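Local coordinates for protein allergen Bos d 2 (Bos taurus, PDB 4WFV) that probably carries pheromones as a secreted lipocalin, and is a major allergen of cow dander, at residues Ile42-Ile45 with Asn46-Ser50. Residues are numbered along the deposited sequence; the frame is centred on the assembly and turned at random.
Sequences IECI and NDCES
C44 and C48 are joined covalently across the hairpin loop, SG to SG at 2.0 Å, with a disulfide torsion of 82°, near the relaxed right-angle geometry of such a bond. The bridge closes a loop whose C44 and C48 CA atoms are 4.5 Å apart. Next to it, the backbones of I45 and S50 exchange two hydrogen bonds: I45 N to S50 O is 2.8 Å, and S50 N to I45 O is 3.2 Å with an N-H...O angle of 170°. These reciprocal bonds make I45 and S50 an antiparallel hydrogen-bonded pair, and their CB atoms meet on one face at 4.0 Å. The loop links strands 38-45 and 50-59 of the lipocalin beta-barrel. N46 to E49 form a type I' turn, with positive phi at D47 and C48 and an E49 N to N46 O bond of 3.2 Å; E49 and S50 both face I45, a classic beta bulge. I45 CG2 lies 3.7 Å from N46 ND2, the two side chains crossing at a slant. Farther out, E49 OE1 makes a salt bridge to R72, while the C48 carbonyl accepts a hydrogen bond from the Y78 hydroxyl.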
loop_
_atom_site.group_PDB
_atom_site.type_symbol
_atom_site.label_atom_id
_atom_site.label_comp_id
_atom_site.label_asym_id
_atom_site.label_seq_id
_atom_site.Cartn_x
_atom_site.Cartn_y
_atom_site.Cartn_z
ATOM N N ILE A 42 1.657 -7.951 7.037
ATOM C CA ILE A 42 0.217 -8.051 6.836
ATOM C C ILE A 42 -0.184 -9.436 7.310
ATOM O O ILE A 42 0.494 -10.418 7.006
ATOM C CB ILE A 42 -0.177 -7.891 5.353
ATOM C CG1 ILE A 42 0.294 -6.537 4.804
ATOM C CG2 ILE A 42 -1.683 -8.033 5.180
ATOM C CD1 ILE A 42 0.030 -6.367 3.308
ATOM N N GLU A 43 -1.271 -9.513 8.066
ATOM C CA GLU A 43 -1.848 -10.804 8.408
ATOM C C GLU A 43 -3.342 -10.804 8.098
ATOM O O GLU A 43 -3.997 -9.763 8.143
ATOM C CB GLU A 43 -1.594 -11.134 9.878
ATOM C CG GLU A 43 -0.119 -11.289 10.229
ATOM C CD GLU A 43 0.543 -12.473 9.529
ATOM O OE1 GLU A 43 -0.167 -13.412 9.104
ATOM O OE2 GLU A 43 1.783 -12.463 9.397
ATOM N N CYS A 44 -3.875 -11.972 7.764
ATOM C CA CYS A 44 -5.306 -12.113 7.538
ATOM C C CYS A 44 -5.983 -12.529 8.835
ATOM O O CYS A 44 -5.426 -13.294 9.620
ATOM C CB CYS A 44 -5.599 -13.140 6.436
ATOM S SG CYS A 44 -5.421 -12.544 4.716
ATOM N N ILE A 45 -7.181 -12.001 9.057
ATOM C CA ILE A 45 -8.000 -12.376 10.203
ATOM C C ILE A 45 -9.284 -13.005 9.676
ATOM O O ILE A 45 -9.878 -12.504 8.730
ATOM C CB ILE A 45 -8.331 -11.152 11.067
ATOM C CG1 ILE A 45 -7.044 -10.530 11.605
ATOM C CG2 ILE A 45 -9.276 -11.530 12.204
ATOM C CD1 ILE A 45 -7.240 -9.180 12.260
ATOM N N ASN A 46 -9.702 -14.115 10.275
ATOM C CA ASN A 46 -10.911 -14.804 9.827
ATOM C C ASN A 46 -10.916 -15.022 8.314
ATOM O O ASN A 46 -11.852 -14.629 7.614
ATOM C CB ASN A 46 -12.163 -14.040 10.264
ATOM C CG ASN A 46 -12.302 -13.968 11.767
ATOM O OD1 ASN A 46 -11.991 -14.926 12.476
ATOM N ND2 ASN A 46 -12.763 -12.827 12.267
ATOM N N ASP A 47 -9.851 -15.646 7.823
ATOM C CA ASP A 47 -9.727 -15.979 6.404
ATOM C C ASP A 47 -9.863 -14.741 5.520
ATOM O O ASP A 47 -10.541 -14.765 4.492
ATOM C CB ASP A 47 -10.736 -17.060 6.000
ATOM C CG ASP A 47 -10.374 -18.433 6.553
ATOM O OD1 ASP A 47 -9.297 -18.564 7.171
ATOM O OD2 ASP A 47 -11.167 -19.380 6.361
ATOM N N CYS A 48 -9.205 -13.670 5.950
ATOM C CA CYS A 48 -9.112 -12.415 5.189
ATOM C C CYS A 48 -10.398 -11.585 5.188
ATOM O O CYS A 48 -10.564 -10.682 4.368
ATOM C CB CYS A 48 -8.599 -12.657 3.762
ATOM S SG CYS A 48 -6.942 -13.431 3.675
ATOM N N GLU A 49 -11.297 -11.869 6.123
ATOM C CA GLU A 49 -12.452 -11.003 6.317
ATOM C C GLU A 49 -11.982 -9.662 6.875
ATOM O O GLU A 49 -12.637 -8.636 6.685
ATOM C CB GLU A 49 -13.471 -11.649 7.257
ATOM C CG GLU A 49 -14.764 -10.856 7.401
ATOM C CD GLU A 49 -15.538 -10.743 6.097
ATOM O OE1 GLU A 49 -15.305 -11.561 5.181
ATOM O OE2 GLU A 49 -16.387 -9.831 5.991
ATOM N N SER A 50 -10.852 -9.681 7.575
ATOM C CA SER A 50 -10.151 -8.460 7.958
ATOM C C SER A 50 -8.651 -8.617 7.711
ATOM O O SER A 50 -8.126 -9.739 7.651
ATOM C CB SER A 50 -10.401 -8.108 9.428
ATOM O OG SER A 50 -11.728 -7.651 9.624
#